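Local coordinates for hypothetical protein TT1426 (Thermus thermophilus, PDB 1WD5) that is of unknown function, but probably acts as a phosphoribosyltransferase, moving a phosphoribosyl group between substrates in the manner of the type I family, at residues V54-V57 / P63-A66; V123-D128 / A134-A139; V142-Q145 / R150-V153; V70-E75 / R108-R113. All blocks are in the same frame, centred on the assembly; numbering follows the deposited sequence.

Contact 1: residues V54-V57 / P63-A66; sequences VRKV and PEFA
Lys56 NZ donates a hydrogen bond to Pro63 O at 2.9 Å from above the flat carbonyl group, about 50° out of its plane, and so off the lone pairs. The angle at the oxygen is 128°. The Glu64 carboxylate is a second, weaker partner. Its OE1 lies 3.7 Å from Lys56 NZ, a long salt bridge, and the two side chains meet at about a right angle. The third flat group, the Phe65 ring, turns away from 54-57 and packs edge-to-face with Tyr85.

The lysine reaches these oxygens by a bent path. CG sits anti to the backbone N, and bends at chi2 and chi3 bring the ammonium round to the turn. On the way the aliphatic chain crosses the Ala66 methyl, with Lys56 CG 3.6 Å from Ala66 CB. Lys56 CD then passes 3.5 Å from Pro63 O. One carbonyl oxygen thus lies beside both the methylene chain and the charged end. The Glu64 side chain starts away from the strand, but a bend at chi2 brings its carboxylate back.

The backbones also come close, with Val57 O 3.7 Å from Ala66 CA. Next to this, Val57 forms backbone hydrogen bonds with Leu67 and Gly68, and Phe65 with Ala59. The contact therefore lies at the chain reversal of an antiparallel beta hairpin, where strand 48-59 turns back into strand 66-71.

Contact 2: residues V123-D128 / A134-A139; sequences VVLVDD and ASMEAA
Asp127 OD1 accepts the backbone N-H of Asp128 at 2.9 Å. The bond is bent, with an angle of 134° at the hydrogen, and arrives from above the carboxylate plane. It ties the side chain to its own backbone just past the end of the strand. The CB of the same aspartate faces the helix and lies 4.1 Å from CE of Met136, a selenomethionine.

Across the contact itself the packing is apolar. The selenium of Met136 rests 3.7 Å from Leu125 CB, and the two side chains lie alongside each other, running opposite ways. Bends at chi2 and chi3 (76° at the latter) fold the methyl toward Asp127. One turn on, Ala139 CB meets Leu125 CD1 at 4.2 Å.

Strand 123-126 and helix 134-139 run nearly antiparallel, at 160°, as expected for the first half of a beta-alpha-beta unit. The loop between them probably corresponds to the loop that binds phosphoribosyl pyrophosphate in type I relatives. Strands 26-29 and 150-155 flank the strand, helix 33-45 packs on Val126 from the other face, and Leu166 of helix 160-167 touches Met136.

Contact 3: residues V142-Q145 / R150-V153; sequences VVFQ and RVVV
Val151 CG2 is the point where strand meets helix. It lies 3.6 Å from Phe144 CE2 and 3.9 Å from Phe144 CD2, so it meets the ring obliquely. Val151 CB is also close, 3.8 Å from Phe144 CE2. From the preceding helical residue, Val143 CG1 reaches the same methyl, Val151 CG2, at 4.3 Å. One valine branch is thus held by two successive residues of the helix. With chi1 at -176°, CG2 lies anti to the carbonyl carbon, beside the backbone N, and it is this branch that meets the helix.

Phe144 starts off to one side of the strand, and the CD2-CE2 side of its ring comes nearer. The contact belongs to the second half of a beta-alpha-beta crossover, in which the last turn of helix 134-144 leads through a short loop into strand 150-155. A weak backbone bond, Gln145 N to Val142 O, lies at this end of the helix.

Leu140, one turn earlier, packs on both Val151 and Val153, and Met136 on Val153. The strand is fixed in the sheet from both sides. Arg150 and Val152 pair with Val123, and Val153 with Glu171 and Val173. The extended side chain of Arg150 leaves on the side away from the helix, where NH2 forms a salt bridge with Glu171 and NH1 bonds to Leu20 O.

Contact 4: residues V70-E75 / R108-R113; sequences VGEGGE and RYRRVR
Arg110 and Glu72 form a side-on, two-pronged salt bridge between the end of helix 88-112 and a beta hairpin. The hairpin has a type I turn with a G1 bulge. Gly71 O accepts Gly74 N at 2.9 Å, Gly71 N donates to Glu75 O, and Gly74 takes up a positive phi. Glu72 occupies the first corner of the turn.

From CB, the arginine chain heads toward the hairpin and bends at chi2. Arg110 CG already lies 3.7 Å from Glu72 OE2. Next along the chain, Arg110 CD is 3.6 Å from Glu72 OE2. Arg110 NE then donates to Glu72 OE2 at 2.7 Å, in a nearly straight bond. At the tip, Arg110 NH2 donates to Glu72 OE1 at 2.8 Å and 172°. Both oxygens use their syn lone pairs. The carboxylate and guanidinium planes are only 5° apart, so the groups join edge to edge as one flat unit. The glutamate does its part by running extended beyond CG, straight out from the turn.

The remaining nitrogen, NH1, forms a salt bridge with Asp50 of strand 48-59, so the positive charge is probably shared between two carboxylates. Lys115 touches both Glu72 and Arg110. NH1 also faces the helix end, and its bond there helps to fix the rotation of the group: Arg110 NH1 donates to Arg113 O at 3.1 Å, within 2° of the guanidinium plane.

Overall arrangement
From the N terminus, contact 1 comes first and closes the short hairpin loop between strands 48-59 and 66-71. Contact 4 follows and closes the longest loop, from the next turn through helix 88-112. Contact 2 then joins strand 122-126 to helix 134-144, and contact 3 joins that helix to strand 150-155. The four lie in series, so none nests in or crosses another. All reach one mixed sheet. Contacts 1 and 4 meet through Arg55 O and Val70 N, in neighbouring antiparallel strands. Contacts 2 and 3 share a helix and paired strands. Val54 packs on Ala139 and Val142, and Val142 on Glu75, linking the hairpin region to the beta-alpha-beta unit.

Contact 1: residues V54-V57 / P63-A66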
loop_
_atom_site.group_PDB
_atom_site.type_symbol
_atom_site.label_atom_id
_atom_site.label_comp_id
_atom_site.label_asym_id
_atom_site.label_seq_id
_atom_site.Cartn_x
_atom_site.Cartn_y
_atom_site.Cartn_z
ATOM N N VAL A 54 5.409 1.985 -5.357
ATOM C CA VAL A 54 6.665 2.164 -4.642
ATOM C C VAL A 54 7.444 0.851 -4.543
ATOM O O VAL A 54 6.902 -0.224 -4.812
ATOM C CB VAL A 54 6.392 2.653 -3.204
ATOM C CG1 VAL A 54 5.562 3.927 -3.226
ATOM C CG2 VAL A 54 5.652 1.572 -2.434
ATOM N N ARG A 55 8.712 0.957 -4.146
ATOM C CA ARG A 55 9.592 -0.191 -3.962
ATOM C C ARG A 55 10.440 0.022 -2.714
ATOM O O ARG A 55 10.841 1.144 -2.395
ATOM C CB ARG A 55 10.531 -0.374 -5.162
ATOM C CG ARG A 55 9.857 -0.876 -6.439
ATOM C CD ARG A 55 9.417 -2.321 -6.305
ATOM N NE ARG A 55 10.550 -3.215 -6.081
ATOM C CZ ARG A 55 10.433 -4.496 -5.744
ATOM N NH1 ARG A 55 9.231 -5.044 -5.595
ATOM N NH2 ARG A 55 11.516 -5.229 -5.534
ATOM N N LYS A 56 10.712 -1.062 -2.006
ATOM C CA LYS A 56 11.541 -0.987 -0.818
ATOM C C LYS A 56 13.006 -1.017 -1.250
ATOM O O LYS A 56 13.361 -1.699 -2.213
ATOM C CB LYS A 56 11.244 -2.177 0.093
ATOM C CG LYS A 56 12.137 -2.278 1.315
ATOM C CD LYS A 56 12.879 -3.599 1.316
ATOM C CE LYS A 56 11.912 -4.774 1.256
ATOM N NZ LYS A 56 12.581 -5.993 0.728
ATOM N N VAL A 57 13.842 -0.254 -0.551
ATOM C CA VAL A 57 15.279 -0.209 -0.814
ATOM C C VAL A 57 15.888 -0.968 0.360
ATOM O O VAL A 57 15.909 -0.464 1.484
ATOM C CB VAL A 57 15.798 1.250 -0.830
ATOM C CG1 VAL A 57 17.313 1.274 -0.904
ATOM C CG2 VAL A 57 15.207 1.992 -2.018
ATOM N N PRO A 63 18.279 -7.905 2.112
ATOM C CA PRO A 63 17.146 -7.283 1.425
ATOM C C PRO A 63 15.886 -7.098 2.263
ATOM O O PRO A 63 15.166 -6.118 2.088
ATOM C CB PRO A 63 16.922 -8.206 0.227
ATOM C CG PRO A 63 17.376 -9.536 0.740
ATOM C CD PRO A 63 18.646 -9.176 1.464
ATOM N N GLU A 64 15.615 -8.022 3.175
ATOM C CA GLU A 64 14.416 -7.906 3.995
ATOM C C GLU A 64 14.449 -6.727 4.957
ATOM O O GLU A 64 13.421 -6.356 5.523
ATOM C CB GLU A 64 14.165 -9.203 4.769
ATOM C CG GLU A 64 13.866 -10.405 3.878
ATOM C CD GLU A 64 12.935 -10.060 2.725
ATOM O OE1 GLU A 64 13.411 -9.476 1.725
ATOM O OE2 GLU A 64 11.725 -10.363 2.821
ATOM N N PHE A 65 15.624 -6.136 5.148
ATOM C CA PHE A 65 15.732 -4.992 6.041
ATOM C C PHE A 65 15.745 -3.708 5.226
ATOM O O PHE A 65 16.682 -3.442 4.469
ATOM C CB PHE A 65 16.997 -5.079 6.896
ATOM C CG PHE A 65 17.098 -3.988 7.923
ATOM C CD1 PHE A 65 16.084 -3.805 8.862
ATOM C CD2 PHE A 65 18.193 -3.135 7.948
ATOM C CE1 PHE A 65 16.162 -2.786 9.810
ATOM C CE2 PHE A 65 18.282 -2.112 8.892
ATOM C CZ PHE A 65 17.267 -1.937 9.823
ATOM N N ALA A 66 14.696 -2.911 5.402
ATOM C CA ALA A 66 14.525 -1.659 4.674
ATOM C C ALA A 66 15.350 -0.482 5.185
ATOM O O ALA A 66 15.382 -0.207 6.382
ATOM C CB ALA A 66 13.040 -1.276 4.668
#

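Contact 2: residues V123-D128 / A134-A139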
loop_
_atom_site.group_PDB
_atom_site.type_symbol
_atom_site.label_atom_id
_atom_site.label_comp_id
_atom_site.label_asym_id
_atom_site.label_seq_id
_atom_site.Cartn_x
_atom_site.Cartn_y
_atom_site.Cartn_z
ATOM N N VAL A 123 -5.641 10.344 3.337
ATOM C CA VAL A 123 -5.193 9.205 2.547
ATOM C C VAL A 123 -5.307 7.885 3.301
ATOM O O VAL A 123 -4.863 7.769 4.449
ATOM C CB VAL A 123 -3.725 9.393 2.108
ATOM C CG1 VAL A 123 -3.271 8.204 1.277
ATOM C CG2 VAL A 123 -3.582 10.690 1.321
ATOM N N VAL A 124 -5.908 6.895 2.646
ATOM C CA VAL A 124 -6.076 5.561 3.215
ATOM C C VAL A 124 -5.250 4.563 2.397
ATOM O O VAL A 124 -5.417 4.463 1.182
ATOM C CB VAL A 124 -7.556 5.119 3.174
ATOM C CG1 VAL A 124 -7.709 3.738 3.782
ATOM C CG2 VAL A 124 -8.417 6.121 3.918
ATOM N N LEU A 125 -4.350 3.842 3.059
ATOM C CA LEU A 125 -3.516 2.844 2.392
ATOM C C LEU A 125 -4.135 1.475 2.626
ATOM O O LEU A 125 -4.363 1.083 3.770
ATOM C CB LEU A 125 -2.091 2.878 2.948
ATOM C CG LEU A 125 -1.236 4.053 2.475
ATOM C CD1 LEU A 125 0.081 4.088 3.239
ATOM C CD2 LEU A 125 -0.985 3.909 0.973
ATOM N N VAL A 126 -4.382 0.742 1.543
ATOM C CA VAL A 126 -5.026 -0.566 1.631
ATOM C C VAL A 126 -4.346 -1.703 0.865
ATOM O O VAL A 126 -3.762 -1.491 -0.194
ATOM C CB VAL A 126 -6.478 -0.485 1.088
ATOM C CG1 VAL A 126 -7.194 -1.807 1.309
ATOM C CG2 VAL A 126 -7.229 0.660 1.747
ATOM N N ASP A 127 -4.439 -2.911 1.417
ATOM C CA ASP A 127 -3.923 -4.123 0.775
ATOM C C ASP A 127 -4.872 -5.219 1.251
ATOM O O ASP A 127 -5.578 -5.022 2.239
ATOM C CB ASP A 127 -2.488 -4.445 1.206
ATOM C CG ASP A 127 -1.776 -5.371 0.210
ATOM O OD1 ASP A 127 -2.425 -5.819 -0.763
ATOM O OD2 ASP A 127 -0.572 -5.653 0.393
ATOM N N ASP A 128 -4.913 -6.359 0.565
ATOM C CA ASP A 128 -5.819 -7.426 0.990
ATOM C C ASP A 128 -5.343 -8.146 2.242
ATOM O O ASP A 128 -6.088 -8.924 2.834
ATOM C CB ASP A 128 -6.072 -8.449 -0.134
ATOM C CG ASP A 128 -4.791 -8.992 -0.757
ATOM O OD1 ASP A 128 -3.726 -8.950 -0.107
ATOM O OD2 ASP A 128 -4.861 -9.483 -1.905
ATOM N N ALA A 134 6.356 -5.201 4.910
ATOM C CA ALA A 134 7.447 -4.625 4.125
ATOM C C ALA A 134 6.976 -3.620 3.072
ATOM O O ALA A 134 7.431 -2.477 3.050
ATOM C CB ALA A 134 8.248 -5.734 3.456
ATOM N N SER A 135 6.072 -4.046 2.196
ATOM C CA SER A 135 5.585 -3.155 1.154
ATOM C C SER A 135 4.800 -1.975 1.722
ATOM O O SER A 135 4.947 -0.846 1.251
ATOM C CB SER A 135 4.720 -3.930 0.155
ATOM O OG SER A 135 5.470 -4.960 -0.461
HETATM N N MSE A 136 3.979 -2.227 2.737
HETATM C CA MSE A 136 3.186 -1.156 3.333
HETATM C C MSE A 136 4.079 -0.085 3.950
HETATM O O MSE A 136 3.791 1.105 3.836
HETATM C CB MSE A 136 2.230 -1.711 4.393
HETATM C CG MSE A 136 1.268 -0.672 4.942
HETATM SE SE MSE A 136 0.130 -0.033 3.683
HETATM C CE MSE A 136 -0.997 -1.404 3.547
ATOM N N GLU A 137 5.167 -0.500 4.595
ATOM C CA GLU A 137 6.082 0.464 5.205
ATOM C C GLU A 137 6.714 1.340 4.129
ATOM O O GLU A 137 6.887 2.544 4.319
ATOM C CB GLU A 137 7.180 -0.245 6.007
ATOM C CG GLU A 137 6.703 -0.826 7.338
ATOM C CD GLU A 137 7.842 -1.031 8.326
ATOM O OE1 GLU A 137 8.500 -0.030 8.681
ATOM O OE2 GLU A 137 8.083 -2.185 8.747
ATOM N N ALA A 138 7.058 0.740 2.996
ATOM C CA ALA A 138 7.645 1.502 1.905
ATOM C C ALA A 138 6.609 2.500 1.404
ATOM O O ALA A 138 6.934 3.650 1.100
ATOM C CB ALA A 138 8.068 0.570 0.772
ATOM N N ALA A 139 5.357 2.055 1.319
ATOM C CA ALA A 139 4.279 2.923 0.856
ATOM C C ALA A 139 4.141 4.118 1.791
ATOM O O ALA A 139 3.984 5.251 1.341
ATOM C CB ALA A 139 2.963 2.155 0.797
#

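Contact 3: residues V142-Q145 / R150-V153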
loop_
_atom_site.group_PDB
_atom_site.type_symbol
_atom_site.label_atom_id
_atom_site.label_comp_id
_atom_site.label_asym_id
_atom_site.label_seq_id
_atom_site.Cartn_x
_atom_site.Cartn_y
_atom_site.Cartn_z
ATOM N N VAL A 142 6.954 6.843 1.378
ATOM C CA VAL A 142 6.777 7.720 0.225
ATOM C C VAL A 142 5.591 8.662 0.416
ATOM O O VAL A 142 5.711 9.869 0.209
ATOM C CB VAL A 142 6.575 6.908 -1.077
ATOM C CG1 VAL A 142 6.251 7.849 -2.231
ATOM C CG2 VAL A 142 7.839 6.103 -1.395
ATOM N N VAL A 143 4.450 8.110 0.816
ATOM C CA VAL A 143 3.256 8.915 1.021
ATOM C C VAL A 143 3.447 10.038 2.044
ATOM O O VAL A 143 2.950 11.142 1.846
ATOM C CB VAL A 143 2.063 8.033 1.452
ATOM C CG1 VAL A 143 0.850 8.901 1.751
ATOM C CG2 VAL A 143 1.737 7.035 0.342
ATOM N N PHE A 144 4.161 9.761 3.132
ATOM C CA PHE A 144 4.403 10.779 4.158
ATOM C C PHE A 144 5.143 11.997 3.614
ATOM O O PHE A 144 4.934 13.115 4.076
ATOM C CB PHE A 144 5.201 10.186 5.324
ATOM C CG PHE A 144 4.348 9.515 6.367
ATOM C CD1 PHE A 144 4.818 8.400 7.052
ATOM C CD2 PHE A 144 3.082 10.006 6.673
ATOM C CE1 PHE A 144 4.041 7.781 8.028
ATOM C CE2 PHE A 144 2.298 9.396 7.646
ATOM C CZ PHE A 144 2.778 8.281 8.325
ATOM N N GLN A 145 6.009 11.784 2.633
ATOM C CA GLN A 145 6.757 12.888 2.048
ATOM C C GLN A 145 5.900 13.695 1.079
ATOM O O GLN A 145 6.352 14.705 0.542
ATOM C CB GLN A 145 7.990 12.363 1.304
ATOM C CG GLN A 145 9.026 11.702 2.195
ATOM C CD GLN A 145 9.604 12.654 3.229
ATOM O OE1 GLN A 145 8.899 13.125 4.122
ATOM N NE2 GLN A 145 10.895 12.942 3.111
ATOM N N ARG A 150 -3.785 13.501 6.478
ATOM C CA ARG A 150 -3.877 12.389 7.409
ATOM C C ARG A 150 -3.645 11.079 6.664
ATOM O O ARG A 150 -4.003 10.948 5.489
ATOM C CB ARG A 150 -5.266 12.394 8.044
ATOM C CG ARG A 150 -5.539 11.271 9.017
ATOM C CD ARG A 150 -6.979 11.349 9.497
ATOM N NE ARG A 150 -7.312 10.280 10.431
ATOM C CZ ARG A 150 -8.515 10.114 10.971
ATOM N NH1 ARG A 150 -9.499 10.950 10.666
ATOM N NH2 ARG A 150 -8.733 9.116 11.817
ATOM N N VAL A 151 -3.039 10.113 7.346
ATOM C CA VAL A 151 -2.770 8.816 6.743
ATOM C C VAL A 151 -3.286 7.700 7.645
ATOM O O VAL A 151 -3.028 7.688 8.854
ATOM C CB VAL A 151 -1.254 8.610 6.500
ATOM C CG1 VAL A 151 -1.014 7.291 5.784
ATOM C CG2 VAL A 151 -0.699 9.767 5.683
ATOM N N VAL A 152 -4.032 6.774 7.052
ATOM C CA VAL A 152 -4.579 5.642 7.787
ATOM C C VAL A 152 -4.286 4.358 7.037
ATOM O O VAL A 152 -4.556 4.256 5.839
ATOM C CB VAL A 152 -6.112 5.747 7.954
ATOM C CG1 VAL A 152 -6.644 4.494 8.638
ATOM C CG2 VAL A 152 -6.476 6.980 8.758
ATOM N N VAL A 153 -3.723 3.381 7.737
ATOM C CA VAL A 153 -3.438 2.085 7.134
ATOM C C VAL A 153 -4.641 1.197 7.432
ATOM O O VAL A 153 -5.000 1.006 8.595
ATOM C CB VAL A 153 -2.181 1.441 7.746
ATOM C CG1 VAL A 153 -2.062 -0.008 7.286
ATOM C CG2 VAL A 153 -0.945 2.232 7.336
#

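Contact 4: residues V70-E75 / R108-R113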
loop_
_atom_site.group_PDB
_atom_site.type_symbol
_atom_site.label_atom_id
_atom_site.label_comp_id
_atom_site.label_asym_id
_atom_site.label_seq_id
_atom_site.Cartn_x
_atom_site.Cartn_y
_atom_site.Cartn_z
ATOM N N VAL A 70 11.620 3.977 -2.799
ATOM C CA VAL A 70 11.591 4.840 -3.981
ATOM C C VAL A 70 10.150 4.868 -4.495
ATOM O O VAL A 70 9.468 3.841 -4.493
ATOM C CB VAL A 70 12.509 4.325 -5.125
ATOM C CG1 VAL A 70 13.959 4.258 -4.651
ATOM C CG2 VAL A 70 12.039 2.962 -5.605
ATOM N N GLY A 71 9.690 6.041 -4.917
ATOM C CA GLY A 71 8.339 6.171 -5.428
ATOM C C GLY A 71 8.320 6.161 -6.945
ATOM O O GLY A 71 9.373 6.191 -7.588
ATOM N N GLU A 72 7.124 6.122 -7.520
ATOM C CA GLU A 72 6.974 6.099 -8.970
ATOM C C GLU A 72 7.591 7.337 -9.616
ATOM O O GLU A 72 7.987 7.305 -10.779
ATOM C CB GLU A 72 5.491 6.004 -9.343
ATOM C CG GLU A 72 4.653 7.193 -8.890
ATOM C CD GLU A 72 3.190 7.059 -9.279
ATOM O OE1 GLU A 72 2.351 6.748 -8.399
ATOM O OE2 GLU A 72 2.876 7.256 -10.472
ATOM N N GLY A 73 7.676 8.424 -8.855
ATOM C CA GLY A 73 8.244 9.652 -9.380
ATOM C C GLY A 73 9.763 9.632 -9.425
ATOM O O GLY A 73 10.384 10.567 -9.923
ATOM N N GLY A 74 10.365 8.569 -8.900
ATOM C CA GLY A 74 11.814 8.465 -8.913
ATOM C C GLY A 74 12.512 8.916 -7.639
ATOM O O GLY A 74 13.684 8.595 -7.431
ATOM N N GLU A 75 11.805 9.644 -6.781
ATOM C CA GLU A 75 12.401 10.135 -5.541
ATOM C C GLU A 75 12.852 9.013 -4.608
ATOM O O GLU A 75 12.187 7.985 -4.481
ATOM C CB GLU A 75 11.422 11.032 -4.782
ATOM C CG GLU A 75 10.259 10.278 -4.152
ATOM C CD GLU A 75 9.094 10.081 -5.099
ATOM O OE1 GLU A 75 9.308 10.047 -6.331
ATOM O OE2 GLU A 75 7.958 9.947 -4.603
ATOM N N ARG A 108 2.266 1.834 -17.580
ATOM C CA ARG A 108 0.993 1.336 -18.082
ATOM C C ARG A 108 -0.189 1.716 -17.204
ATOM O O ARG A 108 -1.272 1.986 -17.716
ATOM C CB ARG A 108 1.037 -0.183 -18.309
ATOM C CG ARG A 108 1.503 -1.027 -17.152
ATOM C CD ARG A 108 1.944 -2.401 -17.671
ATOM N NE ARG A 108 2.594 -3.208 -16.637
ATOM C CZ ARG A 108 3.383 -4.250 -16.881
ATOM N NH1 ARG A 108 3.631 -4.623 -18.131
ATOM N NH2 ARG A 108 3.929 -4.919 -15.872
ATOM N N TYR A 109 0.003 1.746 -15.889
ATOM C CA TYR A 109 -1.092 2.130 -15.002
ATOM C C TYR A 109 -1.402 3.621 -15.188
ATOM O O TYR A 109 -2.566 4.020 -15.244
ATOM C CB TYR A 109 -0.731 1.879 -13.534
ATOM C CG TYR A 109 -0.709 0.422 -13.088
ATOM C CD1 TYR A 109 -0.364 0.092 -11.776
ATOM C CD2 TYR A 109 -1.037 -0.615 -13.960
ATOM C CE1 TYR A 109 -0.345 -1.226 -11.341
ATOM C CE2 TYR A 109 -1.025 -1.947 -13.533
ATOM C CZ TYR A 109 -0.676 -2.241 -12.220
ATOM O OH TYR A 109 -0.661 -3.543 -11.769
ATOM N N ARG A 110 -0.360 4.441 -15.289
ATOM C CA ARG A 110 -0.555 5.879 -15.446
ATOM C C ARG A 110 -1.145 6.253 -16.795
ATOM O O ARG A 110 -1.687 7.344 -16.957
ATOM C CB ARG A 110 0.758 6.632 -15.210
ATOM C CG ARG A 110 1.216 6.609 -13.748
ATOM C CD ARG A 110 0.102 7.096 -12.829
ATOM N NE ARG A 110 0.373 6.869 -11.408
ATOM C CZ ARG A 110 -0.580 6.661 -10.503
ATOM N NH1 ARG A 110 -1.850 6.649 -10.882
ATOM N NH2 ARG A 110 -0.274 6.475 -9.225
ATOM N N ARG A 111 -1.046 5.351 -17.765
ATOM C CA ARG A 111 -1.610 5.619 -19.077
ATOM C C ARG A 111 -3.139 5.572 -19.012
ATOM O O ARG A 111 -3.815 6.267 -19.770
ATOM C CB ARG A 111 -1.096 4.602 -20.089
ATOM C CG ARG A 111 -1.592 4.825 -21.512
ATOM C CD ARG A 111 -0.681 4.104 -22.487
ATOM N NE ARG A 111 0.678 4.621 -22.391
ATOM C CZ ARG A 111 1.769 3.862 -22.333
ATOM N NH1 ARG A 111 1.660 2.541 -22.364
ATOM N NH2 ARG A 111 2.968 4.424 -22.241
ATOM N N VAL A 112 -3.680 4.762 -18.104
ATOM C CA VAL A 112 -5.131 4.643 -17.961
ATOM C C VAL A 112 -5.723 5.480 -16.823
ATOM O O VAL A 112 -6.922 5.747 -16.812
ATOM C CB VAL A 112 -5.564 3.169 -17.761
ATOM C CG1 VAL A 112 -5.131 2.337 -18.949
ATOM C CG2 VAL A 112 -4.967 2.610 -16.482
ATOM N N ARG A 113 -4.893 5.885 -15.860
ATOM C CA ARG A 113 -5.362 6.710 -14.741
ATOM C C ARG A 113 -4.188 7.493 -14.151
ATOM O O ARG A 113 -3.268 6.916 -13.570
ATOM C CB ARG A 113 -6.068 5.825 -13.687
ATOM C CG ARG A 113 -5.561 5.894 -12.237
ATOM C CD ARG A 113 -5.734 7.260 -11.598
ATOM N NE ARG A 113 -6.794 7.345 -10.592
ATOM C CZ ARG A 113 -7.272 8.505 -10.148
ATOM N NH1 ARG A 113 -6.774 9.638 -10.629
ATOM N NH2 ARG A 113 -8.240 8.543 -9.242
#